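PDB 7DVR: HTH marR-type domain-containing protein from Streptococcus agalactiae serotype III, which senses heme and, as a member of the MarR family, probably controls transcription by binding DNA through a winged helix-turn-helix domain. Local coordinates for residues Tyr26-Glu29 with His30-Gly33; Leu59-Lys63 with Ser64-Asn68; Ile108-Glu111 with Lys112-Ser115; Lys130-Ile133 with Arg134-Lys138. All blocks are in the same frame, centred on the assembly; numbering follows the deposited sequence.

Contact 1 of 4, residues Tyr26-Glu29 with His30-Gly33; sequences YDVE and HLAG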
loop_
_atom_site.group_PDB
_atom_site.type_symbol
_atom_site.label_atom_id
_atom_site.label_comp_id
_atom_site.label_asym_id
_atom_site.label_seq_id
_atom_site.Cartn_x
_atom_site.Cartn_y
_atom_site.Cartn_z
ATOM N N TYR A 26 -9.162 15.271 16.845
ATOM C CA TYR A 26 -9.764 14.691 18.054
ATOM C C TYR A 26 -8.713 14.676 19.193
ATOM O O TYR A 26 -9.027 14.227 20.276
ATOM C CB TYR A 26 -10.509 13.416 17.608
ATOM C CG TYR A 26 -11.753 13.721 16.756
ATOM C CD1 TYR A 26 -11.644 14.171 15.440
ATOM C CD2 TYR A 26 -13.058 13.622 17.256
ATOM C CE1 TYR A 26 -12.768 14.500 14.665
ATOM C CE2 TYR A 26 -14.194 13.918 16.487
ATOM C CZ TYR A 26 -14.053 14.391 15.188
ATOM O OH TYR A 26 -15.130 14.736 14.384
ATOM N N ASP A 27 -7.526 15.241 19.001
ATOM C CA ASP A 27 -6.483 15.342 20.046
ATOM C C ASP A 27 -6.160 13.916 20.529
ATOM O O ASP A 27 -6.044 13.706 21.746
ATOM C CB ASP A 27 -6.957 16.186 21.233
ATOM C CG ASP A 27 -5.854 16.791 22.067
ATOM O OD1 ASP A 27 -4.719 16.874 21.597
ATOM O OD2 ASP A 27 -6.169 17.243 23.175
ATOM N N VAL A 28 -6.013 12.994 19.597
ATOM C CA VAL A 28 -5.622 11.597 19.994
ATOM C C VAL A 28 -4.464 11.208 19.128
ATOM O O VAL A 28 -4.308 10.007 18.735
ATOM C CB VAL A 28 -6.803 10.652 19.865
ATOM C CG1 VAL A 28 -7.788 10.905 20.967
ATOM C CG2 VAL A 28 -7.415 10.704 18.488
ATOM N N GLU A 29 -3.642 12.204 18.851
ATOM C CA GLU A 29 -2.368 11.953 18.178
ATOM C C GLU A 29 -1.612 10.879 18.990
ATOM O O GLU A 29 -1.863 10.719 20.177
ATOM C CB GLU A 29 -1.570 13.249 18.090
ATOM C CG GLU A 29 -0.438 13.193 17.090
ATOM C CD GLU A 29 0.453 14.432 17.039
ATOM O OE1 GLU A 29 0.088 15.491 17.616
ATOM O OE2 GLU A 29 1.521 14.330 16.405
ATOM N N HIS A 30 -0.723 10.178 18.313
ATOM C CA HIS A 30 0.163 9.111 18.852
ATOM C C HIS A 30 -0.651 7.938 19.381
ATOM O O HIS A 30 -0.033 7.012 19.888
ATOM C CB HIS A 30 1.091 9.594 19.978
ATOM C CG HIS A 30 1.697 10.929 19.730
ATOM N ND1 HIS A 30 1.441 12.000 20.557
ATOM C CD2 HIS A 30 2.550 11.370 18.776
ATOM C CE1 HIS A 30 2.100 13.057 20.124
ATOM N NE2 HIS A 30 2.796 12.694 19.037
ATOM N N LEU A 31 -1.968 7.956 19.306
ATOM C CA LEU A 31 -2.716 6.813 19.830
ATOM C C LEU A 31 -3.153 5.882 18.714
ATOM O O LEU A 31 -3.671 4.785 19.046
ATOM C CB LEU A 31 -3.898 7.278 20.653
ATOM C CG LEU A 31 -3.498 7.785 22.022
ATOM C CD1 LEU A 31 -4.478 8.824 22.476
ATOM C CD2 LEU A 31 -3.397 6.650 23.045
ATOM N N ALA A 32 -2.893 6.231 17.466
ATOM C CA ALA A 32 -3.329 5.405 16.325
ATOM C C ALA A 32 -2.731 4.010 16.403
ATOM O O ALA A 32 -3.442 3.123 15.991
ATOM C CB ALA A 32 -2.956 6.035 15.020
ATOM N N GLY A 33 -1.511 3.808 16.908
ATOM C CA GLY A 33 -0.916 2.458 16.872
ATOM C C GLY A 33 -0.887 1.705 18.206
ATOM O O GLY A 33 -1.905 1.340 18.790
#
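Val28 to Leu31 form a type II beta turn, closed by Leu31 N donating to Val28 O at 3.2 Å with the donor lying above the carbonyl plane, 43° out of it. Glu29 and His30 occupy the two corners, and their side chains pair with each other. The Glu29 chain runs extended, CG anti to the backbone N (chi1 -164°), and this sends its methylene across the imidazole: CG sits 3.8 Å from the centroid of the His30 ring, almost straight above it, as a CH-pi contact. Further out, the carboxylate lies stacked on the same ring, the two planes 24° apart, with Glu29 CD 3.5 Å from His30 NE2. Val28 CB meets Leu31 CD1 at 3.9 Å, the two side chains crossing at about a right angle. Leu31 also packs on Phe106 of helix 97-117 and Val39 of helix 34-44, while Ala32 lines the heme pocket. The loop runs from a Schellman motif at Asp27 to the N-cap residue Gly33, right before helix 34-44. The CH-pi contact and the stacked carboxylate hold the imidazole against Glu29, and the nearby negative charge would probably favour a protonated His30.

Contact 2 of 4, residues Leu59-Lys63 with Ser64-Asn68; sequences LHISK and SVASN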
loop_
_atom_site.group_PDB
_atom_site.type_symbol
_atom_site.label_atom_id
_atom_site.label_comp_id
_atom_site.label_asym_id
_atom_site.label_seq_id
_atom_site.Cartn_x
_atom_site.Cartn_y
_atom_site.Cartn_z
ATOM N N LEU A 59 1.353 -7.262 22.899
ATOM C CA LEU A 59 1.619 -6.715 21.535
ATOM C C LEU A 59 2.571 -7.597 20.713
ATOM O O LEU A 59 2.966 -7.176 19.618
ATOM C CB LEU A 59 2.229 -5.339 21.716
ATOM C CG LEU A 59 1.319 -4.311 22.366
ATOM C CD1 LEU A 59 2.116 -3.046 22.594
ATOM C CD2 LEU A 59 0.087 -4.011 21.504
ATOM N N HIS A 60 2.998 -8.736 21.237
ATOM C CA HIS A 60 3.938 -9.651 20.539
ATOM C C HIS A 60 5.179 -8.889 20.067
ATOM O O HIS A 60 5.564 -9.009 18.899
ATOM C CB HIS A 60 3.250 -10.336 19.351
ATOM C CG HIS A 60 1.919 -10.923 19.665
ATOM N ND1 HIS A 60 0.738 -10.286 19.328
ATOM C CD2 HIS A 60 1.568 -12.078 20.270
ATOM C CE1 HIS A 60 -0.287 -11.023 19.709
ATOM N NE2 HIS A 60 0.198 -12.137 20.293
ATOM N N ILE A 61 5.830 -8.177 20.965
ATOM C CA ILE A 61 7.069 -7.428 20.646
ATOM C C ILE A 61 8.160 -7.822 21.626
ATOM O O ILE A 61 7.877 -8.419 22.674
ATOM C CB ILE A 61 6.793 -5.910 20.673
ATOM C CG1 ILE A 61 6.197 -5.467 22.015
ATOM C CG2 ILE A 61 5.926 -5.488 19.488
ATOM C CD1 ILE A 61 6.224 -3.956 22.257
ATOM N N SER A 62 9.383 -7.454 21.299
ATOM C CA SER A 62 10.585 -7.774 22.101
ATOM C C SER A 62 10.665 -6.784 23.245
ATOM O O SER A 62 10.046 -5.709 23.196
ATOM C CB SER A 62 11.845 -7.664 21.304
ATOM O OG SER A 62 12.020 -6.272 20.961
ATOM N N LYS A 63 11.504 -7.124 24.191
ATOM C CA LYS A 63 11.684 -6.343 25.427
ATOM C C LYS A 63 12.093 -4.904 25.077
ATOM O O LYS A 63 11.463 -3.977 25.569
ATOM C CB LYS A 63 12.688 -7.098 26.292
ATOM C CG LYS A 63 12.899 -6.576 27.699
ATOM C CD LYS A 63 12.847 -7.700 28.749
ATOM C CE LYS A 63 13.895 -7.569 29.832
ATOM N NZ LYS A 63 13.760 -6.296 30.586
ATOM N N SER A 64 13.105 -4.757 24.240
ATOM C CA SER A 64 13.729 -3.476 23.828
ATOM C C SER A 64 12.686 -2.535 23.204
ATOM O O SER A 64 12.736 -1.330 23.424
ATOM C CB SER A 64 14.757 -3.752 22.807
ATOM O OG SER A 64 14.105 -4.300 21.669
ATOM N N VAL A 65 11.797 -3.075 22.386
ATOM C CA VAL A 65 10.761 -2.291 21.660
ATOM C C VAL A 65 9.748 -1.859 22.725
ATOM O O VAL A 65 9.465 -0.623 22.833
ATOM C CB VAL A 65 10.149 -3.127 20.512
ATOM C CG1 VAL A 65 9.019 -2.410 19.781
ATOM C CG2 VAL A 65 11.228 -3.562 19.511
ATOM N N ALA A 66 9.263 -2.833 23.527
ATOM C CA ALA A 66 8.268 -2.617 24.610
ATOM C C ALA A 66 8.744 -1.481 25.485
ATOM O O ALA A 66 7.939 -0.649 25.931
ATOM C CB ALA A 66 8.082 -3.836 25.475
ATOM N N SER A 67 10.024 -1.518 25.779
ATOM C CA SER A 67 10.664 -0.551 26.670
ATOM C C SER A 67 10.670 0.833 25.997
ATOM O O SER A 67 10.529 1.896 26.690
ATOM C CB SER A 67 12.023 -1.028 26.990
ATOM O OG SER A 67 12.709 0.031 27.636
ATOM N N ASN A 68 10.874 0.857 24.684
ATOM C CA ASN A 68 10.929 2.167 23.993
ATOM C C ASN A 68 9.518 2.708 23.962
ATOM O O ASN A 68 9.340 3.903 24.211
ATOM C CB ASN A 68 11.498 2.065 22.590
ATOM C CG ASN A 68 13.004 1.900 22.618
ATOM O OD1 ASN A 68 13.544 0.960 22.036
ATOM N ND2 ASN A 68 13.685 2.807 23.305
#
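The flat groups that meet here are peptide units: the carbonyl of Ser62 receives Ala66 N at 3.0 Å, and that of Lys63 takes Ser67 N at 2.9 Å. A weak second bond reaches Ser62 O from Val65 N. Together they start helix 63-75, with Ser62 as its N-cap residue. The Ser62 hydroxyl, placed between its backbone N and carbonyl carbon (chi1 66°), lies 3.0 Å from Ser64 OG in a hydrogen bond that either oxygen could donate; the methyl Val65 CG2 closes on Ser62 OG to 3.2 Å. On another flank of this first turn Ile61 lays its end over the helix. Its CD1 comes to 3.4 Å from Ala66 CA, tighter than normal carbon packing, and touches Ala66 CB at 3.7 Å and Val65 CG1 at 4.0 Å. Ala66 is buried, and packs in turn on Ile52 and Glu56 of helix 52-59. In MarR proteins these two helices make the helix-turn-helix, the second being probably the one that reads DNA. The chemistry implies a first turn held by backbone bonds to Ser62 O and Lys63 O and by the link between the two hydroxyls, while Ile61 packs on Ala66 and Val65.

Contact 3 of 4, residues Ile108-Glu111 with Lys112-Ser115; sequences IFLE and KLHS. With HEM (protoporphyrin IX containing Fe), chain B.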
loop_
_atom_site.group_PDB
_atom_site.type_symbol
_atom_site.label_atom_id
_atom_site.label_comp_id
_atom_site.label_asym_id
_atom_site.label_seq_id
_atom_site.Cartn_x
_atom_site.Cartn_y
_atom_site.Cartn_z
ATOM N N ILE A 108 -14.267 7.488 21.042
ATOM C CA ILE A 108 -15.139 8.402 20.229
ATOM C C ILE A 108 -14.562 8.480 18.829
ATOM O O ILE A 108 -15.241 8.185 17.879
ATOM C CB ILE A 108 -15.258 9.817 20.852
ATOM C CG1 ILE A 108 -15.987 9.801 22.198
ATOM C CG2 ILE A 108 -15.896 10.799 19.873
ATOM C CD1 ILE A 108 -15.928 11.124 22.969
ATOM N N PHE A 109 -13.298 8.876 18.724
ATOM C CA PHE A 109 -12.574 9.011 17.449
ATOM C C PHE A 109 -12.738 7.764 16.588
ATOM O O PHE A 109 -13.065 7.884 15.427
ATOM C CB PHE A 109 -11.087 9.291 17.681
ATOM C CG PHE A 109 -10.197 9.149 16.460
ATOM C CD1 PHE A 109 -10.190 10.099 15.443
ATOM C CD2 PHE A 109 -9.332 8.068 16.329
ATOM C CE1 PHE A 109 -9.357 9.935 14.343
ATOM C CE2 PHE A 109 -8.467 7.936 15.246
ATOM C CZ PHE A 109 -8.494 8.862 14.241
ATOM N N LEU A 110 -12.505 6.583 17.149
ATOM C CA LEU A 110 -12.550 5.355 16.326
ATOM C C LEU A 110 -13.980 5.160 15.841
ATOM O O LEU A 110 -14.148 4.687 14.681
ATOM C CB LEU A 110 -12.051 4.153 17.132
ATOM C CG LEU A 110 -10.532 4.088 17.307
ATOM C CD1 LEU A 110 -10.134 2.865 18.116
ATOM C CD2 LEU A 110 -9.786 4.046 15.986
ATOM N N GLU A 111 -14.957 5.492 16.683
ATOM C CA GLU A 111 -16.393 5.327 16.268
ATOM C C GLU A 111 -16.709 6.271 15.098
ATOM O O GLU A 111 -17.183 5.783 14.039
ATOM C CB GLU A 111 -17.374 5.547 17.429
ATOM C CG GLU A 111 -17.482 4.345 18.365
ATOM C CD GLU A 111 -17.420 4.603 19.868
ATOM O OE1 GLU A 111 -17.332 5.786 20.290
ATOM O OE2 GLU A 111 -17.428 3.601 20.631
ATOM N N LYS A 112 -16.393 7.563 15.248
ATOM C CA LYS A 112 -16.612 8.585 14.190
ATOM C C LYS A 112 -15.826 8.257 12.928
ATOM O O LYS A 112 -16.355 8.430 11.787
ATOM C CB LYS A 112 -16.235 9.970 14.707
ATOM C CG LYS A 112 -17.256 10.518 15.681
ATOM C CD LYS A 112 -16.841 11.830 16.323
ATOM C CE LYS A 112 -17.858 12.396 17.302
ATOM N NZ LYS A 112 -18.962 13.107 16.609
ATOM N N LEU A 113 -14.579 7.818 13.104
ATOM C CA LEU A 113 -13.719 7.488 11.946
ATOM C C LEU A 113 -14.366 6.407 11.081
ATOM O O LEU A 113 -14.456 6.603 9.902
ATOM C CB LEU A 113 -12.343 7.049 12.429
ATOM C CG LEU A 113 -11.400 6.447 11.388
ATOM C CD1 LEU A 113 -10.885 7.500 10.423
ATOM C CD2 LEU A 113 -10.195 5.814 12.068
ATOM N N HIS A 114 -14.691 5.277 11.676
ATOM C CA HIS A 114 -15.393 4.159 10.992
ATOM C C HIS A 114 -16.733 4.615 10.403
ATOM O O HIS A 114 -16.893 4.394 9.193
ATOM C CB HIS A 114 -15.490 2.950 11.909
ATOM C CG HIS A 114 -14.176 2.275 12.111
ATOM N ND1 HIS A 114 -13.255 2.715 13.063
ATOM C CD2 HIS A 114 -13.598 1.221 11.475
ATOM C CE1 HIS A 114 -12.202 1.914 13.023
ATOM N NE2 HIS A 114 -12.384 1.043 12.058
ATOM N N SER A 115 -17.614 5.292 11.153
ATOM C CA SER A 115 -18.863 5.887 10.576
ATOM C C SER A 115 -18.545 6.629 9.276
ATOM O O SER A 115 -19.174 6.350 8.239
ATOM C CB SER A 115 -19.584 6.817 11.517
ATOM O OG SER A 115 -19.776 6.207 12.754
HETATM C CHA HEM B . -13.154 -2.522 12.739
HETATM C CHB HEM B . -9.409 -0.409 14.716
HETATM C CHC HEM B . -8.865 2.112 10.705
HETATM C CHD HEM B . -12.113 -0.598 8.529
HETATM C C1A HEM B . -12.207 -2.108 13.600
HETATM C C2A HEM B . -12.129 -2.565 14.910
HETATM C C3A HEM B . -11.071 -1.969 15.462
HETATM C C4A HEM B . -10.492 -1.172 14.497
HETATM C CMA HEM B . -10.603 -2.163 16.874
HETATM C CAA HEM B . -13.051 -3.535 15.610
HETATM C CBA HEM B . -14.192 -2.780 16.318
HETATM C CGA HEM B . -15.145 -3.725 17.030
HETATM O O1A HEM B . -14.687 -4.643 17.748
HETATM O O2A HEM B . -16.390 -3.596 16.920
HETATM C C1B HEM B . -8.978 0.469 13.758
HETATM C C2B HEM B . -7.955 1.374 14.044
HETATM C C3B HEM B . -7.800 2.119 12.919
HETATM C C4B HEM B . -8.759 1.609 11.962
HETATM C CMB HEM B . -7.204 1.457 15.346
HETATM C CAB HEM B . -6.838 3.160 12.622
HETATM C CBB HEM B . -5.860 3.431 13.454
HETATM C C1C HEM B . -9.660 1.560 9.749
HETATM C C2C HEM B . -9.608 1.872 8.412
HETATM C C3C HEM B . -10.535 1.087 7.783
HETATM C C4C HEM B . -11.145 0.312 8.767
HETATM C CMC HEM B . -8.680 2.886 7.825
HETATM C CAC HEM B . -10.922 1.086 6.383
HETATM C CBC HEM B . -10.583 2.087 5.579
HETATM C C1D HEM B . -12.647 -1.328 9.552
HETATM C C2D HEM B . -13.771 -2.196 9.313
HETATM C C3D HEM B . -14.076 -2.727 10.485
HETATM C C4D HEM B . -13.128 -2.169 11.426
HETATM C CMD HEM B . -14.491 -2.445 8.017
HETATM C CAD HEM B . -15.187 -3.707 10.751
HETATM C CBD HEM B . -16.259 -3.113 11.687
HETATM C CGD HEM B . -17.298 -4.161 12.029
HETATM O O1D HEM B . -18.179 -4.449 11.186
HETATM O O2D HEM B . -17.296 -4.738 13.146
HETATM N NA HEM B . -11.195 -1.258 13.358
HETATM N NB HEM B . -9.417 0.655 12.529
HETATM N NC HEM B . -10.595 0.631 9.934
HETATM N ND HEM B . -12.315 -1.343 10.814
HETATM FE FE HEM B . -10.955 -0.393 11.610
#
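Leu110 O is gripped twice by one residue: His114 ND1 donates to it at 2.7 Å and His114 N at 3.1 Å, the two arriving from opposite faces of the carbonyl plane. The ring bond lies almost in the imidazole plane, only 5° out of it, and so fixes the rotation of the ring. With CG beside the backbone N (chi1 -72°), the imidazole folds back toward the preceding turn while His114 NE2 points out to the heme iron at 2.1 Å. Such a histidine, bonded through ND1 to the carbonyl four residues earlier on its helix, recalls the proximal ligand of the globins; the bond probably makes the ring a more electron-rich donor to the metal. Here the other axial ligand is Met1 N of the second subunit, so the iron joins two chains of the MarR dimer, and Lys123 NZ also holds the heme by a hydrogen bond. Leu110 adds an apolar wall, its CD2 3.7 Å from the heme methyl CMB. One residue further along, Glu111 O likewise receives both Ser115 N and Ser115 OG, the hydroxyl at 2.9 Å. Toward helix 4-25, Phe109 and Leu113 lie side by side, CZ against CD2 at 4.1 Å, and the Phe109 ring meets that of Tyr22. On the outer flank the methylenes of Lys112 run alongside Ile108, CE to CG2 at 3.6 Å.

Contact 4 of 4, residues Lys130-Ile133 with Arg134-Lys138; sequences KKVI and RTLAK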
loop_
_atom_site.group_PDB
_atom_site.type_symbol
_atom_site.label_atom_id
_atom_site.label_comp_id
_atom_site.label_asym_id
_atom_site.label_seq_id
_atom_site.Cartn_x
_atom_site.Cartn_y
_atom_site.Cartn_z
ATOM N N LYS A 130 -13.083 -8.337 1.706
ATOM C CA LYS A 130 -12.185 -9.159 2.556
ATOM C C LYS A 130 -11.859 -10.489 1.887
ATOM O O LYS A 130 -10.707 -10.914 1.907
ATOM C CB LYS A 130 -12.800 -9.435 3.921
ATOM C CG LYS A 130 -12.742 -8.250 4.872
ATOM C CD LYS A 130 -13.056 -8.632 6.302
ATOM C CE LYS A 130 -12.825 -7.512 7.299
ATOM N NZ LYS A 130 -12.979 -7.993 8.696
ATOM N N LYS A 131 -12.845 -11.175 1.355
ATOM C CA LYS A 131 -12.576 -12.441 0.662
ATOM C C LYS A 131 -11.720 -12.229 -0.549
ATOM O O LYS A 131 -10.929 -13.109 -0.856
ATOM C CB LYS A 131 -13.896 -13.074 0.229
ATOM C CG LYS A 131 -13.818 -14.378 -0.562
ATOM C CD LYS A 131 -15.201 -15.004 -0.621
ATOM C CE LYS A 131 -15.306 -16.379 -1.271
ATOM N NZ LYS A 131 -15.142 -16.262 -2.739
ATOM N N VAL A 132 -11.904 -11.155 -1.301
ATOM C CA VAL A 132 -11.126 -11.027 -2.538
ATOM C C VAL A 132 -9.656 -10.800 -2.166
ATOM O O VAL A 132 -8.791 -11.386 -2.799
ATOM C CB VAL A 132 -11.702 -9.917 -3.399
ATOM C CG1 VAL A 132 -10.772 -9.635 -4.527
ATOM C CG2 VAL A 132 -13.083 -10.332 -3.934
ATOM N N ILE A 133 -9.435 -10.019 -1.137
ATOM C CA ILE A 133 -8.035 -9.705 -0.669
ATOM C C ILE A 133 -7.375 -11.022 -0.232
ATOM O O ILE A 133 -6.208 -11.326 -0.600
ATOM C CB ILE A 133 -8.033 -8.699 0.501
ATOM C CG1 ILE A 133 -8.745 -7.377 0.210
ATOM C CG2 ILE A 133 -6.642 -8.461 1.011
ATOM C CD1 ILE A 133 -8.188 -6.593 -0.898
ATOM N N ARG A 134 -8.079 -11.737 0.618
ATOM C CA ARG A 134 -7.569 -12.985 1.167
ATOM C C ARG A 134 -7.250 -13.908 -0.007
ATOM O O ARG A 134 -6.185 -14.501 -0.008
ATOM C CB ARG A 134 -8.595 -13.596 2.103
ATOM C CG ARG A 134 -8.007 -14.729 2.921
ATOM C CD ARG A 134 -9.076 -15.551 3.598
ATOM N NE ARG A 134 -8.565 -16.851 4.017
ATOM C CZ ARG A 134 -7.739 -17.054 5.046
ATOM N NH1 ARG A 134 -7.347 -18.281 5.353
ATOM N NH2 ARG A 134 -7.315 -16.038 5.781
ATOM N N THR A 135 -8.130 -13.998 -0.991
ATOM C CA THR A 135 -7.868 -14.923 -2.106
ATOM C C THR A 135 -6.648 -14.440 -2.893
ATOM O O THR A 135 -5.841 -15.287 -3.276
ATOM C CB THR A 135 -9.106 -15.121 -2.973
ATOM O OG1 THR A 135 -10.195 -15.483 -2.128
ATOM C CG2 THR A 135 -8.875 -16.178 -4.027
ATOM N N LEU A 136 -6.534 -13.132 -3.114
ATOM C CA LEU A 136 -5.377 -12.518 -3.813
ATOM C C LEU A 136 -4.104 -12.864 -3.037
ATOM O O LEU A 136 -3.136 -13.324 -3.671
ATOM C CB LEU A 136 -5.575 -11.004 -3.883
ATOM C CG LEU A 136 -6.549 -10.506 -4.952
ATOM C CD1 LEU A 136 -6.640 -8.991 -4.982
ATOM C CD2 LEU A 136 -6.156 -11.021 -6.320
ATOM N N ALA A 137 -4.159 -12.730 -1.719
ATOM C CA ALA A 137 -2.994 -12.978 -0.837
ATOM C C ALA A 137 -2.590 -14.437 -0.987
ATOM O O ALA A 137 -1.418 -14.706 -1.168
ATOM C CB ALA A 137 -3.303 -12.630 0.593
ATOM N N LYS A 138 -3.565 -15.320 -0.979
ATOM C CA LYS A 138 -3.333 -16.773 -1.076
ATOM C C LYS A 138 -2.769 -17.126 -2.461
ATOM O O LYS A 138 -1.850 -17.951 -2.499
ATOM C CB LYS A 138 -4.622 -17.515 -0.741
ATOM C CG LYS A 138 -4.549 -19.004 -0.997
ATOM C CD LYS A 138 -3.452 -19.696 -0.219
ATOM C CE LYS A 138 -3.101 -21.051 -0.791
ATOM N NZ LYS A 138 -1.753 -21.467 -0.349
#
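Thr135 turns its hydroxyl back along the helix to Lys131, and the conformation explains the bond. OG1 stands beside the backbone N, opposite the carbonyl carbon (chi1 -52°), which brings it within 2.8 Å of Lys131 O. Thr135 N reaches Lys131 O as well, at 2.9 Å, from the other face of the carbonyl plane, so one oxygen is held by two donors of one residue and the threonine's polar end is satisfied inside its own helix. The Lys131 side chain runs next to the threonine in the same direction, CG 4.1 Å from Thr135 OG1. It stays extended until its last torsion, where a bend (chi4 -73°) helps place NZ for a salt bridge with Glu125 of the second subunit. The next pair, Val132 and Leu136, is joined by a backbone bond and by packing. Leu136 bends its CG toward the preceding turn (chi1 -78°), so that CG rests 3.2 Å from Val132 O, and its CD1 makes an apolar contact with Val132 CG1 at 4.2 Å. Val132, Ile133 and Leu136 pack on Thr129, Leu11 and Met117 of the second subunit, respectively. The backbone bond from Ala137 N to Ile133 O, 2.7 Å, continues the i to i+4 bonding of the helix, and Arg134, straight from CG to NE, lies with Ala137 against Phe145. MarR proteins dimerise largely through their N- and C-terminal helices, and helix 123-139 does so here, turning these apolar residues and the Lys131 amine to the partner chain, with Leu136 also at a bound heme.

Overall arrangement
The four contacts follow one another along the chain in the order of their numbers. Contacts 1 and 3 are neighbours, with centres about 12 Å apart, and they touch: Tyr26 and Val28 of the loop after helix 4-25 pack on Lys112 and Phe109 of helix 97-117, so the loop that brings Ala32 to the heme pocket rests on the helix that supplies the iron ligand. Centre to centre, contact 2, in the helix-turn-helix, lies about 20 Å from contact 1 and 28 Å from contact 3, these last two on opposite sides of the chain's centre. Contact 4, on helix 123-139, is about 26 Å from contact 3 between centres and faces the second subunit. Both chains surround the heme, consistent with its binding rearranging the dimer and, probably, its DNA-reading part.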